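PDB 4IQD: carboxyvinyl-carboxyphosphonate phosphorylmutase from Bacillus anthracis, which belongs to the phosphoenolpyruvate phosphomutase family of TIM-barrel proteins and binds pyruvic acid at several sites in the crystal. Local coordinates for residues 11-17 with 114-119; 34-38 with 245-249; 124-128 with 138-142. One frame throughout, in Å; residues are numbered along the deposited sequence.

Interaction 1: 11-17 with 114-119; sequences QSTQEEL and VEAKVA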
ATOM      1  N   GLN A  11      11.735   4.063 -19.629  1.00 52.73           N
ATOM      2  CA  GLN A  11      12.229   3.170 -18.587  1.00 50.09           C
ATOM      3  C   GLN A  11      13.621   2.629 -18.912  1.00 45.68           C
ATOM      4  O   GLN A  11      14.065   2.679 -20.058  1.00 44.11           O
ATOM      5  CB  GLN A  11      11.257   2.011 -18.387  1.00 55.34           C
ATOM      6  CG  GLN A  11      10.774   1.395 -19.690  1.00 64.28           C
ATOM      7  CD  GLN A  11      10.152   0.027 -19.496  1.00 70.09           C
ATOM      8  OE1 GLN A  11      10.743  -0.853 -18.870  1.00 72.80           O
ATOM      9  NE2 GLN A  11       8.952  -0.160 -20.035  1.00 70.71           N
ATOM     10  N   SER A  12      14.307   2.120 -17.892  1.00 42.13           N
ATOM     11  CA  SER A  12      15.623   1.515 -18.068  1.00 36.71           C
ATOM     12  C   SER A  12      15.473   0.004 -18.146  1.00 34.07           C
ATOM     13  O   SER A  12      14.407  -0.528 -17.846  1.00 34.63           O
ATOM     14  CB  SER A  12      16.541   1.873 -16.897  1.00 37.39           C
ATOM     15  OG  SER A  12      16.759   3.269 -16.801  1.00 40.88           O
ATOM     16  N   THR A  13      16.533  -0.690 -18.549  1.00 33.79           N
ATOM     17  CA  THR A  13      16.528  -2.147 -18.480  1.00 34.53           C
ATOM     18  C   THR A  13      17.048  -2.593 -17.117  1.00 32.69           C
ATOM     19  O   THR A  13      17.651  -1.804 -16.388  1.00 22.09           O
ATOM     20  CB  THR A  13      17.330  -2.816 -19.624  1.00 39.10           C
ATOM     21  OG1 THR A  13      17.051  -4.220 -19.643  1.00 42.34           O
ATOM     22  CG2 THR A  13      18.817  -2.618 -19.450  1.00 24.00           C
ATOM     23  N   GLN A  14      16.787  -3.848 -16.767  1.00 31.41           N
ATOM     24  CA  GLN A  14      17.224  -4.381 -15.483  1.00 32.35           C
ATOM     25  C   GLN A  14      18.735  -4.299 -15.374  1.00 32.57           C
ATOM     26  O   GLN A  14      19.270  -3.920 -14.332  1.00 32.49           O
ATOM     27  CB  GLN A  14      16.762  -5.829 -15.303  1.00 30.82           C
ATOM     28  CG  GLN A  14      17.041  -6.412 -13.920  1.00 23.44           C
ATOM     29  CD  GLN A  14      18.424  -7.022 -13.795  1.00 24.60           C
ATOM     30  OE1 GLN A  14      18.966  -7.561 -14.757  1.00 27.42           O
ATOM     31  NE2 GLN A  14      19.002  -6.939 -12.604  1.00 20.35           N
ATOM     32  N   GLU A  15      19.425  -4.645 -16.455  1.00 22.24           N
ATOM     33  CA  GLU A  15      20.876  -4.671 -16.421  1.00 29.48           C
ATOM     34  C   GLU A  15      21.430  -3.260 -16.269  1.00 24.52           C
ATOM     35  O   GLU A  15      22.485  -3.062 -15.677  1.00 25.64           O
ATOM     36  CB  GLU A  15      21.455  -5.373 -17.653  1.00 36.48           C
ATOM     37  CG  GLU A  15      22.906  -5.801 -17.470  1.00 42.50           C
ATOM     38  CD  GLU A  15      23.204  -7.170 -18.061  1.00 48.58           C
ATOM     39  OE1 GLU A  15      22.319  -7.740 -18.734  1.00 51.76           O
ATOM     40  OE2 GLU A  15      24.328  -7.676 -17.846  1.00 47.13           O
ATOM     41  N   GLU A  16      20.706  -2.279 -16.794  1.00 22.64           N
ATOM     42  CA  GLU A  16      21.057  -0.884 -16.578  1.00 25.54           C
ATOM     43  C   GLU A  16      20.836  -0.533 -15.118  1.00 25.19           C
ATOM     44  O   GLU A  16      21.632   0.186 -14.513  1.00 27.41           O
ATOM     45  CB  GLU A  16      20.220   0.034 -17.473  1.00 30.46           C
ATOM     46  CG  GLU A  16      20.798   0.227 -18.868  1.00 33.83           C
ATOM     47  CD  GLU A  16      19.764   0.705 -19.869  1.00 36.16           C
ATOM     48  OE1 GLU A  16      18.561   0.705 -19.534  1.00 34.13           O
ATOM     49  OE2 GLU A  16      20.156   1.077 -20.994  1.00 38.72           O
ATOM     50  N   LEU A  17      19.754  -1.055 -14.551  1.00 23.33           N
ATOM     51  CA  LEU A  17      19.393  -0.737 -13.175  1.00 25.40           C
ATOM     52  C   LEU A  17      20.362  -1.333 -12.159  1.00 25.80           C
ATOM     53  O   LEU A  17      20.730  -0.676 -11.183  1.00 25.82           O
ATOM     54  CB  LEU A  17      17.950  -1.157 -12.879  1.00 20.38           C
ATOM     55  CG  LEU A  17      16.904  -0.154 -13.374  1.00 22.56           C
ATOM     56  CD1 LEU A  17      15.503  -0.610 -13.019  1.00 23.03           C
ATOM     57  CD2 LEU A  17      17.177   1.227 -12.803  1.00 21.87           C
ATOM     58  N   VAL A 114      14.485 -10.461 -11.666  1.00 24.01           N
ATOM     59  CA  VAL A 114      15.057  -9.917 -12.890  1.00 24.71           C
ATOM     60  C   VAL A 114      13.933  -9.507 -13.827  1.00 30.63           C
ATOM     61  O   VAL A 114      13.998  -8.466 -14.483  1.00 34.72           O
ATOM     62  CB  VAL A 114      15.983 -10.933 -13.583  1.00 24.22           C
ATOM     63  CG1 VAL A 114      16.286 -10.504 -15.009  1.00 23.72           C
ATOM     64  CG2 VAL A 114      17.271 -11.104 -12.787  1.00 24.40           C
ATOM     65  N   GLU A 115      12.890 -10.327 -13.872  1.00 30.57           N
ATOM     66  CA  GLU A 115      11.704 -10.009 -14.652  1.00 31.32           C
ATOM     67  C   GLU A 115      11.063  -8.713 -14.174  1.00 30.95           C
ATOM     68  O   GLU A 115      10.591  -7.912 -14.978  1.00 35.25           O
ATOM     69  CB  GLU A 115      10.696 -11.152 -14.589  1.00 33.21           C
ATOM     70  CG  GLU A 115      11.131 -12.389 -15.348  1.00 34.82           C
ATOM     71  CD  GLU A 115      10.036 -13.426 -15.431  1.00 34.77           C
ATOM     72  OE1 GLU A 115       9.146 -13.417 -14.558  1.00 33.58           O
ATOM     73  OE2 GLU A 115      10.060 -14.244 -16.373  1.00 36.38           O
ATOM     74  N   ALA A 116      11.070  -8.498 -12.862  1.00 26.64           N
ATOM     75  CA  ALA A 116      10.508  -7.280 -12.288  1.00 26.04           C
ATOM     76  C   ALA A 116      11.457  -6.095 -12.442  1.00 27.15           C
ATOM     77  O   ALA A 116      11.151  -4.988 -12.001  1.00 30.99           O
ATOM     78  CB  ALA A 116      10.160  -7.495 -10.823  1.00 19.71           C
ATOM     79  N   LYS A 117      12.602  -6.345 -13.074  1.00 26.05           N
ATOM     80  CA  LYS A 117      13.660  -5.349 -13.256  1.00 26.05           C
ATOM     81  C   LYS A 117      14.243  -4.899 -11.922  1.00 28.34           C
ATOM     82  O   LYS A 117      14.681  -3.759 -11.776  1.00 31.15           O
ATOM     83  CB  LYS A 117      13.171  -4.151 -14.077  1.00 29.80           C
ATOM     84  CG  LYS A 117      12.605  -4.530 -15.434  1.00 36.42           C
ATOM     85  CD  LYS A 117      11.544  -3.538 -15.887  1.00 40.79           C
ATOM     86  CE  LYS A 117      12.157  -2.232 -16.350  1.00 42.25           C
ATOM     87  NZ  LYS A 117      12.783  -2.364 -17.697  1.00 43.31           N
ATOM     88  N   VAL A 118      14.241  -5.803 -10.949  1.00 26.00           N
ATOM     89  CA  VAL A 118      14.876  -5.537  -9.669  1.00 25.12           C
ATOM     90  C   VAL A 118      16.379  -5.419  -9.885  1.00 24.11           C
ATOM     91  O   VAL A 118      16.969  -6.208 -10.621  1.00 19.89           O
ATOM     92  CB  VAL A 118      14.577  -6.657  -8.655  1.00 24.66           C
ATOM     93  CG1 VAL A 118      15.361  -6.454  -7.388  1.00 23.39           C
ATOM     94  CG2 VAL A 118      13.090  -6.705  -8.352  1.00 27.12           C
ATOM     95  N   ALA A 119      16.990  -4.419  -9.257  1.00 24.90           N
ATOM     96  CA  ALA A 119      18.421  -4.178  -9.407  1.00 23.63           C
ATOM     97  C   ALA A 119      19.281  -5.059  -8.501  1.00 22.53           C
ATOM     98  O   ALA A 119      20.379  -5.454  -8.884  1.00 20.61           O
ATOM     99  CB  ALA A 119      18.736  -2.713  -9.168  1.00 24.80           C
TER
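K117 reaches out to the segment before helix 14-26 and meets the Q11 side chain at about a right angle. Kinks at chi3 and chi4, both 75°, fold the long lysine chain round so that NZ points at Q11 OE1, 2.8 Å away. The same NZ bonds to the backbone O of S12, modelled so short that its exact length is doubtful; a lysine suits a place where one nitrogen, with three N-H bonds to give, meets two oxygens. Q14 lies against the turn with its aliphatic part: its CG, anti to the backbone N (chi1 -173°), packs 3.6 Å from K117 CA, and the bend at chi2 turns NE2 to V118 O at 2.9 Å. This bond lies close to the amide plane of Q14. The other end of the amide, OE1, bonds to S159 OG, which fixes the flip of the group. One helical turn further on, the contact turns apolar: L17 CB meets A119 CB at 4.1 Å, the small alanine letting the helix come close, and V85 of helix 74-88 backs L17. K117 has positive phi and ends helix 103-115 in a Schellman motif, the turn by which an outer helix of the TIM barrel hands over to inner strand 120-124.

Interaction 2: 34-38 with 245-249; sequences PGAHD and TSLRV
S246 OG sits between two groups of the 34-38 loop. Its firm partner is H37 ND1, 2.7 Å away, and either of the two could be the donor; G35 O, 3.4 Å from S246 OG, is at best a weak second partner. The hydroxyl comes at the edge of the imidazole, near its plane. With chi1 at 67°, S246 OG is tucked between its own N and carbonyl carbon, which lets a side chain this short meet the loop directly. G35 O has a stronger grip from water 1, which donates to it at 2.6 Å and in turn accepts from S246 N at 3.0 Å. That amide lies in the first turn of helix 245-264, where the helix itself supplies no acceptor, and the water fills the role. The contact joins the loop after the first strand of the TIM barrel, 31-34, to the helix that follows the last one, 239-242, at the seam where the barrel closes. P34 packs on F258 of the second subunit, consistent with the exchange of this last helix between subunits known in the superfamily. Over one face of the H37 ring, L247 CB makes a CH-pi contact, 4.3 Å from the centroid; D38 OD1 lies over the opposite face, towards the rim. D38 OD1 also bonds to A41 N, capping helix 39-48, while H37 O accepts from R80, a residue of a pyruvic acid pocket.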
ATOM      1  N   PRO A  34      16.032   4.326   1.019  1.00 20.13           N
ATOM      2  CA  PRO A  34      14.785   4.321   1.783  1.00 18.79           C
ATOM      3  C   PRO A  34      13.921   3.116   1.465  1.00 17.11           C
ATOM      4  O   PRO A  34      13.857   2.689   0.316  1.00 23.02           O
ATOM      5  CB  PRO A  34      14.065   5.581   1.292  1.00 19.28           C
ATOM      6  CG  PRO A  34      15.053   6.339   0.501  1.00 21.88           C
ATOM      7  CD  PRO A  34      16.033   5.363  -0.021  1.00 21.12           C
ATOM      8  N   GLY A  35      13.253   2.581   2.478  1.00 18.50           N
ATOM      9  CA  GLY A  35      12.246   1.569   2.252  1.00 17.41           C
ATOM     10  C   GLY A  35      10.986   2.193   1.680  1.00 23.13           C
ATOM     11  O   GLY A  35      10.523   3.227   2.158  1.00 21.91           O
ATOM     12  N   ALA A  36      10.440   1.575   0.640  1.00 23.30           N
ATOM     13  CA  ALA A  36       9.160   1.994   0.089  1.00 19.40           C
ATOM     14  C   ALA A  36       8.246   0.786   0.003  1.00 19.91           C
ATOM     15  O   ALA A  36       8.448  -0.085  -0.838  1.00 23.43           O
ATOM     16  CB  ALA A  36       9.345   2.619  -1.282  1.00 17.31           C
ATOM     17  N   HIS A  37       7.249   0.725   0.878  1.00 17.27           N
ATOM     18  CA  HIS A  37       6.358  -0.429   0.925  1.00 17.37           C
ATOM     19  C   HIS A  37       5.327  -0.424  -0.196  1.00 27.00           C
ATOM     20  O   HIS A  37       4.691  -1.444  -0.457  1.00 27.85           O
ATOM     21  CB  HIS A  37       5.663  -0.529   2.282  1.00 17.45           C
ATOM     22  CG  HIS A  37       4.778   0.641   2.598  1.00 19.53           C
ATOM     23  ND1 HIS A  37       5.264   1.817   3.112  1.00 17.58           N
ATOM     24  CD2 HIS A  37       3.442   0.800   2.479  1.00 17.90           C
ATOM     25  CE1 HIS A  37       4.266   2.666   3.294  1.00 17.80           C
ATOM     26  NE2 HIS A  37       3.143   2.063   2.917  1.00 18.01           N
ATOM     27  N   ASP A  38       5.161   0.722  -0.853  1.00 26.74           N
ATOM     28  CA  ASP A  38       4.235   0.829  -1.975  1.00 23.68           C
ATOM     29  C   ASP A  38       4.682   1.876  -2.998  1.00 22.89           C
ATOM     30  O   ASP A  38       5.658   2.595  -2.776  1.00 21.12           O
ATOM     31  CB  ASP A  38       2.807   1.102  -1.484  1.00 26.76           C
ATOM     32  CG  ASP A  38       2.603   2.532  -0.997  1.00 27.70           C
ATOM     33  OD1 ASP A  38       3.588   3.281  -0.840  1.00 28.19           O
ATOM     34  OD2 ASP A  38       1.436   2.906  -0.757  1.00 30.63           O
ATOM     35  N   THR A 245      10.546   2.719   7.863  1.00 18.24           N
ATOM     36  CA  THR A 245      10.169   4.074   8.229  1.00 18.27           C
ATOM     37  C   THR A 245       8.893   4.541   7.534  1.00 18.15           C
ATOM     38  O   THR A 245       8.027   5.141   8.163  1.00 18.16           O
ATOM     39  CB  THR A 245      11.297   5.058   7.890  1.00 20.81           C
ATOM     40  OG1 THR A 245      12.558   4.482   8.247  1.00 23.15           O
ATOM     41  CG2 THR A 245      11.105   6.358   8.636  1.00 19.77           C
ATOM     42  N   SER A 246       8.777   4.245   6.243  1.00 22.63           N
ATOM     43  CA  SER A 246       7.626   4.683   5.455  1.00 20.60           C
ATOM     44  C   SER A 246       6.306   4.186   6.036  1.00 22.25           C
ATOM     45  O   SER A 246       5.322   4.918   6.067  1.00 25.01           O
ATOM     46  CB  SER A 246       7.761   4.227   3.999  1.00 23.86           C
ATOM     47  OG  SER A 246       7.679   2.818   3.896  1.00 28.88           O
ATOM     48  N   LEU A 247       6.292   2.945   6.508  1.00 24.08           N
ATOM     49  CA  LEU A 247       5.079   2.356   7.063  1.00 22.99           C
ATOM     50  C   LEU A 247       4.835   2.815   8.497  1.00 22.14           C
ATOM     51  O   LEU A 247       3.687   2.956   8.922  1.00 24.20           O
ATOM     52  CB  LEU A 247       5.138   0.828   6.986  1.00 24.62           C
ATOM     53  CG  LEU A 247       3.960   0.069   7.601  1.00 27.81           C
ATOM     54  CD1 LEU A 247       3.444  -0.995   6.649  1.00 30.59           C
ATOM     55  CD2 LEU A 247       4.367  -0.553   8.928  1.00 27.34           C
ATOM     56  N   ARG A 248       5.914   3.050   9.236  1.00 18.08           N
ATOM     57  CA  ARG A 248       5.807   3.500  10.618  1.00 18.21           C
ATOM     58  C   ARG A 248       5.111   4.847  10.717  1.00 21.69           C
ATOM     59  O   ARG A 248       4.237   5.038  11.559  1.00 22.49           O
ATOM     60  CB  ARG A 248       7.184   3.596  11.268  1.00 18.34           C
ATOM     61  CG  ARG A 248       7.905   2.275  11.415  1.00 18.38           C
ATOM     62  CD  ARG A 248       8.757   2.294  12.665  1.00 18.59           C
ATOM     63  NE  ARG A 248       9.873   1.358  12.609  1.00 24.88           N
ATOM     64  CZ  ARG A 248       9.802   0.087  12.985  1.00 26.77           C
ATOM     65  NH1 ARG A 248       8.655  -0.409  13.429  1.00 29.88           N
ATOM     66  NH2 ARG A 248      10.877  -0.689  12.906  1.00 20.73           N
ATOM     67  N   VAL A 249       5.508   5.778   9.855  1.00 21.50           N
ATOM     68  CA  VAL A 249       4.934   7.118   9.850  1.00 19.05           C
ATOM     69  C   VAL A 249       3.521   7.127   9.273  1.00 21.24           C
ATOM     70  O   VAL A 249       2.673   7.912   9.699  1.00 22.99           O
ATOM     71  CB  VAL A 249       5.823   8.119   9.071  1.00 18.30           C
ATOM     72  CG1 VAL A 249       7.139   8.343   9.792  1.00 18.43           C
ATOM     73  CG2 VAL A 249       6.070   7.634   7.657  1.00 29.90           C
TER
HETATM   74  O   HOH W   1      11.242   3.522   4.625  1.00 18.78           O

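Interaction 3: 124-128 with 138-142; sequences EDQQL and KKLVT
Q126 and L140 lie opposite each other, CA to CA 4.4 Å, as the non-hydrogen-bonded pair of a single antiparallel beta bridge. The bonds fall on the residues flanking it: V141 N gives one of 2.8 Å to D125 O, and Q127 N a longer one of 3.3 Å to K139 O. Side chains fill in round this frame. Q127 and K139 run side by side and point the same way, K139 CD coming 3.2 Å from Q127 OE1, so the lysine offers its aliphatic part there. V141 CG1 crosses over to Q127 CG at 3.6 Å, while L140 sends CD2 to Q126 CA at 3.8 Å and close to D125 OD1. A second shell positions D125: OD2 bonds to T166 OG1 and Y184 OH, and OD1 to D167 N, with R180 only a long, weak ion pair away. R180 also bonds to V141 O, and T142 caps helix 143-156. The bridge thus closes the base of the loop after strand 120-124, which carries the K-K-C-G-H motif; in relatives this loop covers the active site. Two backbone bonds, with branched and long aliphatic chains beside them, tie this base largely independently of side-chain charge, whereas the D125 carboxylate, bonded on both oxygens by T166, Y184 and D167, is satisfied from outside the contact and so probably steadies the 124-128 side of the bridge.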
ATOM      1  N   GLU A 124      19.587 -13.921   3.252  1.00 22.80           N
ATOM      2  CA  GLU A 124      20.138 -14.071   4.595  1.00 23.44           C
ATOM      3  C   GLU A 124      20.421 -15.519   4.982  1.00 24.63           C
ATOM      4  O   GLU A 124      19.873 -16.450   4.393  1.00 25.17           O
ATOM      5  CB  GLU A 124      19.200 -13.434   5.622  1.00 30.47           C
ATOM      6  CG  GLU A 124      17.859 -14.130   5.766  1.00 36.86           C
ATOM      7  CD  GLU A 124      16.846 -13.287   6.519  1.00 45.70           C
ATOM      8  OE1 GLU A 124      15.976 -13.863   7.205  1.00 50.07           O
ATOM      9  OE2 GLU A 124      16.915 -12.044   6.421  1.00 47.02           O
ATOM     10  N   ASP A 125      21.281 -15.693   5.984  1.00 26.42           N
ATOM     11  CA  ASP A 125      21.656 -17.023   6.461  1.00 23.15           C
ATOM     12  C   ASP A 125      20.801 -17.506   7.630  1.00 21.54           C
ATOM     13  O   ASP A 125      21.104 -18.525   8.245  1.00 23.50           O
ATOM     14  CB  ASP A 125      23.146 -17.093   6.823  1.00 22.16           C
ATOM     15  CG  ASP A 125      23.560 -16.059   7.863  1.00 26.25           C
ATOM     16  OD1 ASP A 125      22.695 -15.320   8.374  1.00 26.92           O
ATOM     17  OD2 ASP A 125      24.769 -15.998   8.175  1.00 25.48           O
ATOM     18  N   GLN A 126      19.737 -16.773   7.933  1.00 22.87           N
ATOM     19  CA  GLN A 126      18.780 -17.220   8.932  1.00 27.62           C
ATOM     20  C   GLN A 126      18.170 -18.526   8.467  1.00 26.86           C
ATOM     21  O   GLN A 126      18.069 -18.777   7.268  1.00 23.13           O
ATOM     22  CB  GLN A 126      17.686 -16.175   9.139  1.00 34.39           C
ATOM     23  CG  GLN A 126      18.012 -15.125  10.186  1.00 40.86           C
ATOM     24  CD  GLN A 126      17.450 -15.473  11.551  1.00 47.20           C
ATOM     25  OE1 GLN A 126      16.688 -16.430  11.695  1.00 48.91           O
ATOM     26  NE2 GLN A 126      17.819 -14.693  12.560  1.00 49.02           N
ATOM     27  N   GLN A 127      17.778 -19.367   9.413  1.00 30.00           N
ATOM     28  CA  GLN A 127      17.194 -20.653   9.068  1.00 33.12           C
ATOM     29  C   GLN A 127      15.681 -20.556   9.166  1.00 35.49           C
ATOM     30  O   GLN A 127      15.136 -20.253  10.224  1.00 37.25           O
ATOM     31  CB  GLN A 127      17.742 -21.751   9.980  1.00 35.45           C
ATOM     32  CG  GLN A 127      17.638 -23.150   9.401  1.00 37.11           C
ATOM     33  CD  GLN A 127      16.392 -23.873   9.852  1.00 43.60           C
ATOM     34  OE1 GLN A 127      16.348 -24.423  10.952  1.00 46.17           O
ATOM     35  NE2 GLN A 127      15.368 -23.877   9.006  1.00 47.77           N
ATOM     36  N   LEU A 128      15.010 -20.802   8.046  1.00 37.94           N
ATOM     37  CA  LEU A 128      13.565 -20.636   7.961  1.00 40.74           C
ATOM     38  C   LEU A 128      12.899 -21.797   7.231  1.00 41.95           C
ATOM     39  O   LEU A 128      13.486 -22.375   6.318  1.00 40.43           O
ATOM     40  CB  LEU A 128      13.225 -19.313   7.271  1.00 41.68           C
ATOM     41  CG  LEU A 128      13.093 -18.114   8.207  1.00 42.64           C
ATOM     42  CD1 LEU A 128      13.572 -16.841   7.532  1.00 41.62           C
ATOM     43  CD2 LEU A 128      11.649 -17.971   8.666  1.00 43.99           C
ATOM     44  N   LYS A 138      16.656 -18.320  16.544  1.00 48.33           N
ATOM     45  CA  LYS A 138      17.746 -17.436  16.168  1.00 47.91           C
ATOM     46  C   LYS A 138      18.826 -18.218  15.441  1.00 41.05           C
ATOM     47  O   LYS A 138      19.870 -17.673  15.093  1.00 42.50           O
ATOM     48  CB  LYS A 138      18.337 -16.781  17.414  1.00 55.70           C
ATOM     49  CG  LYS A 138      18.681 -17.780  18.507  1.00 62.33           C
ATOM     50  CD  LYS A 138      19.401 -17.126  19.672  1.00 68.28           C
ATOM     51  CE  LYS A 138      19.764 -18.155  20.731  1.00 73.82           C
ATOM     52  NZ  LYS A 138      20.589 -17.574  21.827  1.00 77.68           N
ATOM     53  N   LYS A 139      18.575 -19.501  15.214  1.00 37.70           N
ATOM     54  CA  LYS A 139      19.571 -20.355  14.591  1.00 37.25           C
ATOM     55  C   LYS A 139      19.762 -19.994  13.125  1.00 34.47           C
ATOM     56  O   LYS A 139      18.871 -19.435  12.491  1.00 36.84           O
ATOM     57  CB  LYS A 139      19.187 -21.825  14.722  1.00 42.11           C
ATOM     58  CG  LYS A 139      18.146 -22.278  13.727  1.00 47.99           C
ATOM     59  CD  LYS A 139      18.383 -23.722  13.327  1.00 53.88           C
ATOM     60  CE  LYS A 139      18.279 -24.655  14.522  1.00 58.38           C
ATOM     61  NZ  LYS A 139      18.480 -26.081  14.133  1.00 60.42           N
ATOM     62  N   LEU A 140      20.937 -20.319  12.597  1.00 30.10           N
ATOM     63  CA  LEU A 140      21.274 -20.002  11.216  1.00 25.33           C
ATOM     64  C   LEU A 140      21.562 -21.276  10.449  1.00 24.35           C
ATOM     65  O   LEU A 140      21.806 -22.325  11.043  1.00 23.53           O
ATOM     66  CB  LEU A 140      22.513 -19.116  11.171  1.00 22.47           C
ATOM     67  CG  LEU A 140      22.502 -17.878  12.062  1.00 30.47           C
ATOM     68  CD1 LEU A 140      23.863 -17.224  12.037  1.00 31.09           C
ATOM     69  CD2 LEU A 140      21.426 -16.902  11.615  1.00 32.44           C
ATOM     70  N   VAL A 141      21.539 -21.182   9.126  1.00 22.83           N
ATOM     71  CA  VAL A 141      21.927 -22.303   8.287  1.00 22.36           C
ATOM     72  C   VAL A 141      23.440 -22.359   8.245  1.00 27.62           C
ATOM     73  O   VAL A 141      24.113 -21.417   8.662  1.00 25.07           O
ATOM     74  CB  VAL A 141      21.410 -22.149   6.851  1.00 24.28           C
ATOM     75  CG1 VAL A 141      19.898 -22.016   6.840  1.00 23.45           C
ATOM     76  CG2 VAL A 141      22.068 -20.953   6.172  1.00 24.96           C
ATOM     77  N   THR A 142      23.976 -23.464   7.745  1.00 28.99           N
ATOM     78  CA  THR A 142      25.416 -23.592   7.619  1.00 27.91           C
ATOM     79  C   THR A 142      25.915 -22.577   6.611  1.00 28.12           C
ATOM     80  O   THR A 142      25.150 -22.080   5.783  1.00 27.96           O
ATOM     81  CB  THR A 142      25.824 -24.989   7.151  1.00 30.43           C
ATOM     82  OG1 THR A 142      25.206 -25.269   5.891  1.00 33.27           O
ATOM     83  CG2 THR A 142      25.395 -26.030   8.163  1.00 32.58           C
TER

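Overall arrangement
Interaction 2 is the buried one, interaction 1 is partly buried, and interaction 3 is at the surface; their centres lie 22 to 29 Å apart and none touches another. Interactions 1 and 3 share one stretch of the barrel: segment 114-119 leads into strand 120-124, and the loop that leaves this strand belongs to interaction 3, so they sit at its two ends. Interaction 2 instead brings together loop and helix from the first and last strands, and the loop it closes encloses interaction 3. Chemistry follows place: a lysine and a glutamine donate to backbone and side-chain oxygens in interaction 1, a histidine, serine and water meet in the core, and backbone bonds carry most of interaction 3.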